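Local coordinates for putative lipoprotein (Bacteroides fragilis, PDB 3NQI) that is of unknown function but is a putative lipoprotein, probably anchored at the bacterial cell envelope, that binds cadmium ions in its crystal, at residues P116-E121 with I240-E246; T164-L170 with P212-V218. One frame throughout, in Å; residues are numbered along the deposited sequence.

Contact 1 (P116-E121 with I240-E246); sequences PFQFSE and IEYKTAE. With CD (cadmium ion), chain H.
Gln118 swings its CG away from its own backbone N (chi1 -172°) and stays extended beyond it, which carries the amide across to the main chain of Lys243. There OE1 accepts a hydrogen bond from Lys243 N at 2.8 Å, while NE2 donates to Lys243 O at 2.8 Å along a carbonyl lone pair. One side-chain amide thus reads both the N-H and the C=O of a single residue, much as an adjacent strand would. Its rotation is fixed further because NE2 also donates to Ser120 O, 2.9 Å away and above that carbonyl plane, and OE1 receives a second bond from a water.

Tyr242 lies crosswise to this side chain, its ring only 20° from the amide plane. The phenol OH donates to Glu121 O at 2.6 Å, meeting a lone pair in the carbonyl plane, so the main chain just after strand 117-120 is tied to the tail through the Glu121 carbonyl.

Glu121 is extended, whereas Glu246 folds back at its second torsion (chi2 78°). Both carboxylates reach the same cadmium ion, each through two oxygens, and a water joins them. Glu121 OE2 binds the metal at 2.6 Å and also accepts from Ala245 N at 2.8 Å, a contact that orients the first-shell carboxylate. The metal probably offsets the charge of the two carboxylates, one from Glu121 and one from the C-terminal residue Glu246.

Although the two segments run nearly in the same direction, no backbone hydrogen bond joins them; side chains do the work. At the other end Ile240 CD1 packs on Pro116 CB at 3.9 Å. Beyond the contact, Phe117 pairs through its backbone with Val125 of strand 123-132, and Ile240 touches Ile124 of the same strand and Ile217 of strand 214-221.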
ATOM      1  N   PRO A 116       1.454  -2.406   8.543  1.00 19.74           N
ATOM      2  CA  PRO A 116       2.132  -1.431   7.685  1.00 19.92           C
ATOM      3  C   PRO A 116       3.627  -1.429   7.940  1.00 20.06           C
ATOM      4  O   PRO A 116       4.050  -1.526   9.099  1.00 17.46           O
ATOM      5  CB  PRO A 116       1.524  -0.101   8.134  1.00 19.22           C
ATOM      6  CG  PRO A 116       0.100  -0.539   8.523  1.00 20.01           C
ATOM      7  CD  PRO A 116       0.326  -1.794   9.259  1.00 19.76           C
ATOM      8  N   PHE A 117       4.408  -1.368   6.868  1.00 18.77           N
ATOM      9  CA  PHE A 117       5.849  -1.542   6.965  1.00 20.45           C
ATOM     10  C   PHE A 117       6.634  -0.706   5.977  1.00 20.52           C
ATOM     11  O   PHE A 117       6.081  -0.182   5.030  1.00 18.41           O
ATOM     12  CB  PHE A 117       6.241  -3.010   6.865  1.00 22.39           C
ATOM     13  CG  PHE A 117       6.036  -3.629   5.494  1.00 19.15           C
ATOM     14  CD1 PHE A 117       4.860  -4.292   5.185  1.00 18.00           C
ATOM     15  CD2 PHE A 117       7.052  -3.606   4.550  1.00 26.08           C
ATOM     16  CE1 PHE A 117       4.685  -4.864   3.927  1.00 20.57           C
ATOM     17  CE2 PHE A 117       6.893  -4.192   3.306  1.00 25.54           C
ATOM     18  CZ  PHE A 117       5.725  -4.831   2.994  1.00 21.93           C
ATOM     19  N   GLN A 118       7.939  -0.603   6.209  1.00 18.67           N
ATOM     20  CA  GLN A 118       8.812   0.167   5.378  1.00 19.89           C
ATOM     21  C   GLN A 118       9.432  -0.726   4.334  1.00 20.32           C
ATOM     22  O   GLN A 118      10.034  -1.739   4.659  1.00 19.79           O
ATOM     23  CB  GLN A 118       9.902   0.840   6.230  1.00 20.73           C
ATOM     24  CG  GLN A 118      10.741   1.825   5.401  1.00 24.06           C
ATOM     25  CD  GLN A 118      11.882   2.492   6.133  1.00 25.93           C
ATOM     26  OE1 GLN A 118      12.131   2.216   7.316  1.00 24.11           O
ATOM     27  NE2 GLN A 118      12.616   3.369   5.409  1.00 20.83           N
ATOM     28  N   PHE A 119       9.296  -0.379   3.077  1.00 18.85           N
ATOM     29  CA  PHE A 119       9.955  -1.157   2.007  1.00 21.44           C
ATOM     30  C   PHE A 119      11.386  -0.638   1.731  1.00 20.91           C
ATOM     31  O   PHE A 119      12.364  -1.413   1.620  1.00 19.46           O
ATOM     32  CB  PHE A 119       9.120  -1.100   0.723  1.00 20.24           C
ATOM     33  CG  PHE A 119       9.756  -1.794  -0.424  1.00 22.98           C
ATOM     34  CD1 PHE A 119       9.674  -3.184  -0.516  1.00 26.49           C
ATOM     35  CD2 PHE A 119      10.492  -1.088  -1.379  1.00 20.18           C
ATOM     36  CE1 PHE A 119      10.310  -3.862  -1.552  1.00 28.58           C
ATOM     37  CE2 PHE A 119      11.129  -1.755  -2.418  1.00 23.97           C
ATOM     38  CZ  PHE A 119      11.007  -3.170  -2.508  1.00 19.04           C
ATOM     39  N   SER A 120      11.490   0.668   1.587  1.00 18.54           N
ATOM     40  CA  SER A 120      12.774   1.345   1.301  1.00 21.31           C
ATOM     41  C   SER A 120      12.711   2.744   1.955  1.00 21.58           C
ATOM     42  O   SER A 120      11.752   3.073   2.624  1.00 20.09           O
ATOM     43  CB  SER A 120      12.981   1.516  -0.194  1.00 21.69           C
ATOM     44  OG  SER A 120      12.047   2.478  -0.655  1.00 20.39           O
ATOM     45  N   GLU A 121      13.742   3.559   1.773  1.00 20.87           N
ATOM     46  CA  GLU A 121      13.740   4.891   2.342  1.00 20.68           C
ATOM     47  C   GLU A 121      12.631   5.722   1.760  1.00 19.90           C
ATOM     48  O   GLU A 121      12.164   6.634   2.418  1.00 23.67           O
ATOM     49  CB  GLU A 121      15.082   5.573   2.111  1.00 20.92           C
ATOM     50  CG  GLU A 121      16.164   4.952   2.993  1.00 21.68           C
ATOM     51  CD  GLU A 121      17.507   5.630   2.778  1.00 21.92           C
ATOM     52  OE1 GLU A 121      17.516   6.630   2.023  1.00 23.62           O
ATOM     53  OE2 GLU A 121      18.507   5.150   3.355  1.00 24.67           O
ATOM     54  N   ILE A 240       5.285   2.747  12.135  1.00 22.85           N
ATOM     55  CA  ILE A 240       6.446   2.291  11.343  1.00 22.66           C
ATOM     56  C   ILE A 240       7.750   2.965  11.813  1.00 20.73           C
ATOM     57  O   ILE A 240       7.920   4.180  11.684  1.00 20.19           O
ATOM     58  CB  ILE A 240       6.208   2.602   9.853  1.00 21.04           C
ATOM     59  CG1 ILE A 240       4.904   1.969   9.360  1.00 21.80           C
ATOM     60  CG2 ILE A 240       7.430   2.135   8.973  1.00 22.24           C
ATOM     61  CD1 ILE A 240       4.448   2.482   7.932  1.00 18.96           C
ATOM     62  N   GLU A 241       8.667   2.210  12.380  1.00 21.75           N
ATOM     63  CA  GLU A 241       9.953   2.795  12.759  1.00 27.50           C
ATOM     64  C   GLU A 241      10.723   3.132  11.453  1.00 27.30           C
ATOM     65  O   GLU A 241      10.869   2.287  10.589  1.00 31.24           O
ATOM     66  CB  GLU A 241      10.716   1.855  13.710  1.00 30.29           C
ATOM     67  CG  GLU A 241       9.934   1.484  15.012  1.00 37.99           C
ATOM     68  CD  GLU A 241       9.492   2.696  15.890  1.00 53.87           C
ATOM     69  OE1 GLU A 241      10.280   3.664  16.029  1.00 54.61           O
ATOM     70  OE2 GLU A 241       8.347   2.664  16.441  1.00 52.28           O
ATOM     71  N   TYR A 242      11.053   4.407  11.237  1.00 25.25           N
ATOM     72  CA  TYR A 242      11.609   4.827   9.952  1.00 24.41           C
ATOM     73  C   TYR A 242      13.128   4.655   9.938  1.00 25.58           C
ATOM     74  O   TYR A 242      13.825   5.271  10.738  1.00 27.12           O
ATOM     75  CB  TYR A 242      11.199   6.252   9.596  1.00 24.10           C
ATOM     76  CG  TYR A 242      11.695   6.689   8.231  1.00 26.59           C
ATOM     77  CD1 TYR A 242      11.205   6.107   7.065  1.00 24.16           C
ATOM     78  CD2 TYR A 242      12.718   7.611   8.106  1.00 29.31           C
ATOM     79  CE1 TYR A 242      11.679   6.493   5.814  1.00 24.43           C
ATOM     80  CE2 TYR A 242      13.199   7.997   6.862  1.00 26.96           C
ATOM     81  CZ  TYR A 242      12.690   7.424   5.721  1.00 23.04           C
ATOM     82  OH  TYR A 242      13.181   7.804   4.481  1.00 22.27           O
ATOM     83  N   LYS A 243      13.629   3.813   9.045  1.00 23.06           N
ATOM     84  CA  LYS A 243      15.052   3.499   8.972  1.00 26.48           C
ATOM     85  C   LYS A 243      15.707   4.011   7.716  1.00 25.85           C
ATOM     86  O   LYS A 243      15.054   4.131   6.657  1.00 24.24           O
ATOM     87  CB  LYS A 243      15.237   1.994   9.085  1.00 29.68           C
ATOM     88  CG  LYS A 243      14.659   1.470  10.393  1.00 37.07           C
ATOM     89  CD  LYS A 243      15.286   0.184  10.865  1.00 46.24           C
ATOM     90  CE  LYS A 243      14.622  -0.283  12.171  1.00 51.54           C
ATOM     91  NZ  LYS A 243      15.188  -1.601  12.631  1.00 50.58           N
ATOM     92  N   THR A 244      16.976   4.394   7.836  1.00 26.17           N
ATOM     93  CA  THR A 244      17.767   4.814   6.666  1.00 28.87           C
ATOM     94  C   THR A 244      19.133   4.198   6.745  1.00 32.76           C
ATOM     95  O   THR A 244      19.578   3.815   7.827  1.00 33.38           O
ATOM     96  CB  THR A 244      17.914   6.370   6.575  1.00 28.72           C
ATOM     97  OG1 THR A 244      18.635   6.856   7.704  1.00 30.76           O
ATOM     98  CG2 THR A 244      16.544   7.022   6.550  1.00 26.31           C
ATOM     99  N   ALA A 245      19.821   4.097   5.615  1.00 36.11           N
ATOM    100  CA  ALA A 245      21.246   3.700   5.659  1.00 41.94           C
ATOM    101  C   ALA A 245      22.135   4.728   6.411  1.00 45.91           C
ATOM    102  O   ALA A 245      23.142   4.341   6.986  1.00 49.46           O
ATOM    103  CB  ALA A 245      21.796   3.398   4.216  1.00 40.04           C
ATOM    104  N   GLU A 246      21.749   6.014   6.429  1.00 51.54           N
ATOM    105  CA  GLU A 246      22.543   7.108   7.048  1.00 55.64           C
ATOM    106  C   GLU A 246      22.202   7.345   8.517  1.00 58.59           C
ATOM    107  O   GLU A 246      21.231   6.802   9.038  1.00 60.13           O
ATOM    108  CB  GLU A 246      22.337   8.444   6.301  1.00 55.98           C
ATOM    109  CG  GLU A 246      22.866   8.510   4.854  1.00 54.23           C
ATOM    110  CD  GLU A 246      21.950   7.812   3.822  1.00 52.12           C
ATOM    111  OE1 GLU A 246      20.853   7.399   4.177  1.00 34.13           O
ATOM    112  OE2 GLU A 246      22.333   7.657   2.647  1.00 52.80           O
ATOM    113  OXT GLU A 246      22.873   8.110   9.227  1.00 59.40           O
TER
HETATM  114 CD    CD H 307      19.927   6.837   1.970  1.00 29.78          CD
HETATM  115  O   HOH W   1      11.252   0.185   9.283  1.00 35.36           O
HETATM  116  O   HOH W   2      20.858   5.079   1.054  1.00 33.32           O

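Contact 2 (T164-L170 with P212-V218). With CD (cadmium ion), chain E.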
ATOM      1  N   THR A 164       9.241  14.919  15.531  1.00 23.02           N
ATOM      2  CA  THR A 164       9.949  13.685  15.149  1.00 25.68           C
ATOM      3  C   THR A 164       9.021  12.559  14.596  1.00 25.92           C
ATOM      4  O   THR A 164       9.486  11.464  14.305  1.00 23.34           O
ATOM      5  CB  THR A 164      10.737  13.099  16.330  1.00 27.20           C
ATOM      6  OG1 THR A 164       9.831  12.773  17.391  1.00 26.41           O
ATOM      7  CG2 THR A 164      11.783  14.103  16.841  1.00 24.55           C
ATOM      8  N   ILE A 165       7.713  12.815  14.518  1.00 26.52           N
ATOM      9  CA  ILE A 165       6.726  11.801  14.128  1.00 24.69           C
ATOM     10  C   ILE A 165       6.021  12.299  12.911  1.00 24.97           C
ATOM     11  O   ILE A 165       5.533  13.410  12.913  1.00 28.17           O
ATOM     12  CB  ILE A 165       5.700  11.531  15.257  1.00 27.89           C
ATOM     13  CG1 ILE A 165       6.421  10.982  16.493  1.00 25.94           C
ATOM     14  CG2 ILE A 165       4.605  10.531  14.782  1.00 27.95           C
ATOM     15  CD1 ILE A 165       5.451  10.714  17.672  1.00 30.34           C
ATOM     16  N   LEU A 166       5.990  11.510  11.845  1.00 23.05           N
ATOM     17  CA  LEU A 166       5.239  11.900  10.641  1.00 22.11           C
ATOM     18  C   LEU A 166       3.911  11.153  10.648  1.00 21.21           C
ATOM     19  O   LEU A 166       3.885   9.951  10.524  1.00 20.66           O
ATOM     20  CB  LEU A 166       6.010  11.530   9.388  1.00 22.72           C
ATOM     21  CG  LEU A 166       5.369  11.723   8.018  1.00 25.81           C
ATOM     22  CD1 LEU A 166       4.936  13.192   7.870  1.00 23.76           C
ATOM     23  CD2 LEU A 166       6.345  11.357   6.923  1.00 25.45           C
ATOM     24  N   LYS A 167       2.808  11.878  10.745  1.00 23.94           N
ATOM     25  CA  LYS A 167       1.488  11.269  10.897  1.00 22.59           C
ATOM     26  C   LYS A 167       0.762  11.331   9.557  1.00 22.07           C
ATOM     27  O   LYS A 167       0.628  12.425   8.930  1.00 23.90           O
ATOM     28  CB  LYS A 167       0.685  11.986  11.978  1.00 24.73           C
ATOM     29  CG  LYS A 167      -0.765  11.433  12.141  1.00 31.33           C
ATOM     30  CD  LYS A 167      -1.470  11.776  13.483  1.00 36.65           C
ATOM     31  CE  LYS A 167      -1.052  13.090  14.111  1.00 43.38           C
ATOM     32  NZ  LYS A 167      -1.686  13.256  15.436  1.00 54.03           N
ATOM     33  N   LEU A 168       0.315  10.175   9.094  1.00 18.50           N
ATOM     34  CA  LEU A 168      -0.426  10.071   7.832  1.00 19.67           C
ATOM     35  C   LEU A 168      -1.839   9.490   8.054  1.00 20.56           C
ATOM     36  O   LEU A 168      -1.997   8.510   8.761  1.00 21.15           O
ATOM     37  CB  LEU A 168       0.333   9.220   6.846  1.00 20.16           C
ATOM     38  CG  LEU A 168       1.782   9.646   6.543  1.00 21.80           C
ATOM     39  CD1 LEU A 168       2.408   8.586   5.576  1.00 20.49           C
ATOM     40  CD2 LEU A 168       1.811  11.063   5.987  1.00 20.21           C
ATOM     41  N   TYR A 169      -2.857  10.113   7.476  1.00 17.52           N
ATOM     42  CA  TYR A 169      -4.217   9.598   7.591  1.00 19.36           C
ATOM     43  C   TYR A 169      -4.545   8.712   6.388  1.00 19.62           C
ATOM     44  O   TYR A 169      -4.304   9.115   5.275  1.00 18.63           O
ATOM     45  CB  TYR A 169      -5.218  10.746   7.677  1.00 18.18           C
ATOM     46  CG  TYR A 169      -5.171  11.393   9.021  1.00 22.37           C
ATOM     47  CD1 TYR A 169      -4.167  12.294   9.350  1.00 21.81           C
ATOM     48  CD2 TYR A 169      -6.131  11.069  10.007  1.00 28.22           C
ATOM     49  CE1 TYR A 169      -4.125  12.851  10.606  1.00 27.01           C
ATOM     50  CE2 TYR A 169      -6.079  11.619  11.261  1.00 28.09           C
ATOM     51  CZ  TYR A 169      -5.073  12.505  11.551  1.00 29.36           C
ATOM     52  OH  TYR A 169      -5.026  13.092  12.794  1.00 36.68           O
ATOM     53  N   LEU A 170      -5.019   7.488   6.619  1.00 17.83           N
ATOM     54  CA  LEU A 170      -5.603   6.680   5.508  1.00 18.74           C
ATOM     55  C   LEU A 170      -6.991   7.163   5.203  1.00 20.15           C
ATOM     56  O   LEU A 170      -7.880   7.105   6.086  1.00 19.20           O
ATOM     57  CB  LEU A 170      -5.702   5.228   5.871  1.00 20.06           C
ATOM     58  CG  LEU A 170      -6.337   4.292   4.827  1.00 18.70           C
ATOM     59  CD1 LEU A 170      -5.511   4.351   3.540  1.00 15.65           C
ATOM     60  CD2 LEU A 170      -6.318   2.873   5.382  1.00 17.09           C
ATOM     61  N   PRO A 212      12.016  11.544  10.059  1.00 22.38           N
ATOM     62  CA  PRO A 212      11.230  11.280  11.259  1.00 21.82           C
ATOM     63  C   PRO A 212      11.792  10.079  11.962  1.00 22.69           C
ATOM     64  O   PRO A 212      12.399   9.248  11.287  1.00 24.12           O
ATOM     65  CB  PRO A 212       9.866  10.944  10.706  1.00 20.72           C
ATOM     66  CG  PRO A 212      10.139  10.320   9.371  1.00 23.69           C
ATOM     67  CD  PRO A 212      11.358  11.039   8.841  1.00 21.49           C
ATOM     68  N   ALA A 213      11.610   9.989  13.276  1.00 21.83           N
ATOM     69  CA  ALA A 213      11.906   8.734  14.011  1.00 22.66           C
ATOM     70  C   ALA A 213      10.851   7.674  13.627  1.00 22.85           C
ATOM     71  O   ALA A 213      11.157   6.498  13.516  1.00 23.13           O
ATOM     72  CB  ALA A 213      11.864   8.971  15.531  1.00 23.73           C
ATOM     73  N   LYS A 214       9.606   8.091  13.421  1.00 23.38           N
ATOM     74  CA  LYS A 214       8.556   7.117  13.068  1.00 23.60           C
ATOM     75  C   LYS A 214       7.481   7.739  12.213  1.00 21.88           C
ATOM     76  O   LYS A 214       7.273   8.977  12.215  1.00 21.20           O
ATOM     77  CB  LYS A 214       8.023   6.382  14.338  1.00 27.83           C
ATOM     78  CG  LYS A 214       7.134   7.172  15.226  1.00 36.19           C
ATOM     79  CD  LYS A 214       6.575   6.302  16.393  1.00 36.18           C
ATOM     80  CE  LYS A 214       5.787   7.169  17.364  1.00 36.95           C
ATOM     81  NZ  LYS A 214       5.511   6.511  18.640  1.00 34.35           N
ATOM     82  N   ILE A 215       6.845   6.887  11.427  1.00 19.53           N
ATOM     83  CA  ILE A 215       5.684   7.261  10.627  1.00 18.88           C
ATOM     84  C   ILE A 215       4.481   6.577  11.269  1.00 20.14           C
ATOM     85  O   ILE A 215       4.542   5.394  11.674  1.00 19.81           O
ATOM     86  CB  ILE A 215       5.807   6.821   9.161  1.00 18.14           C
ATOM     87  CG1 ILE A 215       7.096   7.415   8.535  1.00 23.35           C
ATOM     88  CG2 ILE A 215       4.490   7.182   8.389  1.00 18.75           C
ATOM     89  CD1 ILE A 215       7.505   6.858   7.121  1.00 21.62           C
ATOM     90  N   THR A 216       3.404   7.326  11.463  1.00 20.27           N
ATOM     91  CA  THR A 216       2.222   6.714  12.032  1.00 21.85           C
ATOM     92  C   THR A 216       1.123   6.764  10.988  1.00 21.29           C
ATOM     93  O   THR A 216       0.990   7.730  10.210  1.00 24.28           O
ATOM     94  CB  THR A 216       1.754   7.359  13.383  1.00 24.47           C
ATOM     95  OG1 THR A 216       1.450   8.735  13.155  1.00 25.39           O
ATOM     96  CG2 THR A 216       2.813   7.196  14.458  1.00 20.31           C
ATOM     97  N   ILE A 217       0.352   5.695  10.955  1.00 23.83           N
ATOM     98  CA  ILE A 217      -0.745   5.572   9.973  1.00 19.59           C
ATOM     99  C   ILE A 217      -2.044   5.501  10.780  1.00 19.97           C
ATOM    100  O   ILE A 217      -2.243   4.616  11.590  1.00 17.77           O
ATOM    101  CB  ILE A 217      -0.611   4.304   9.125  1.00 21.12           C
ATOM    102  CG1 ILE A 217       0.784   4.210   8.428  1.00 24.52           C
ATOM    103  CG2 ILE A 217      -1.785   4.181   8.112  1.00 14.17           C
ATOM    104  CD1 ILE A 217       1.093   5.227   7.410  1.00 18.05           C
ATOM    105  N   VAL A 218      -2.934   6.436  10.530  1.00 17.27           N
ATOM    106  CA  VAL A 218      -4.165   6.562  11.273  1.00 19.48           C
ATOM    107  C   VAL A 218      -5.326   6.010  10.392  1.00 20.39           C
ATOM    108  O   VAL A 218      -5.635   6.608   9.339  1.00 19.32           O
ATOM    109  CB  VAL A 218      -4.471   8.039  11.645  1.00 21.07           C
ATOM    110  CG1 VAL A 218      -5.742   8.077  12.565  1.00 24.65           C
ATOM    111  CG2 VAL A 218      -3.290   8.721  12.402  1.00 20.82           C
TER
HETATM  112 CD    CD E 300       3.884  14.899  13.501  0.50 41.96          CD
HETATM  113  O   HOH W   3       2.775  14.756  11.008  1.00 22.63           O
HETATM  114  O   HOH W   4      -8.239   7.911   9.364  1.00 34.23           O
HETATM  115  O   HOH W   5       2.578  13.520  15.361  1.00 32.78           O
HETATM  116  O   HOH W   6       4.985  16.095  11.733  1.00 46.34           O
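Tyr169 and Val218 lie side by side and point the same way at the far end of a parallel beta pair, in which strand 165-170 runs alongside strand 214-218 at a twist of 22°. Val218 CB sits over one face of the tyrosine ring, 4.2 Å from its centroid, in a CH-pi contact. Of its two methyls, CG1 also meets the ring atom Tyr169 CE2, while CG2 reaches Lys167 CG at 3.7 Å, so the aliphatic start of the lysine and the aromatic ring share one neighbour.

On the same face, Ile165 and Lys214 also run abreast. Lys214 places CG between its backbone N and carbonyl carbon (chi1 74°) and then stretches out. Lys214 CE thereby comes to 3.6 Å from Ile165 CD1, and the ammonium goes on to a salt bridge with Glu239. Thr216 lies between these pairs along the strand, with CG2 3.8 Å from Ile165 CG2 and OG1 beside Lys167 CA and CB.

The reverse face is purely apolar. Leu168 slants across both isoleucines of the partner strand: its CD1 lies 3.8 Å from Ile215 CG2 and 4.0 Å from Ile217 CD1. Leu166 and Pro212 continue this layer, and Leu200 of helix 197-207 covers both.

The pairing illustrates parallel register well. Leu166, Leu168 and Leu170 turn their N-H groups to Lys214, Thr216 and Val218, whereas Leu166 and Leu168 return their carbonyls to Thr216 and Val218. Alternate residues therefore direct their polar groups outward, away from the partner. Tyr169 bonds through its backbone to Val153 of strand 148-155, while Ile165 serves a metal: with Asp163 and three waters, its O binds a cadmium ion at 2.3 Å, and one of those waters accepts from Lys167 N at 2.9 Å.

Overall arrangement
Of the segments in these contacts, 116-121 comes first, after the N-terminal strands; its strand 117-120 pairs at once with strand 123-132 and is met by the C-terminal tail only at the end of the chain. The chain then forms strand 165-174, passes through helix 178-183, strand 186-195 and helix 197-207, and returns at 214-221, where contact 2 closes its loop of 41 residues. Strand 234-241 is the next strand, and the tail closes contact 1 over a loop of 118 residues. Contact 2 falls within contact 1; the two nest and do not cross. Their centres are about 12 Å apart, and neighbouring strands 214-221 and 234-241 link them, with Tyr242 N probably hydrogen-bonded to Ala213 O.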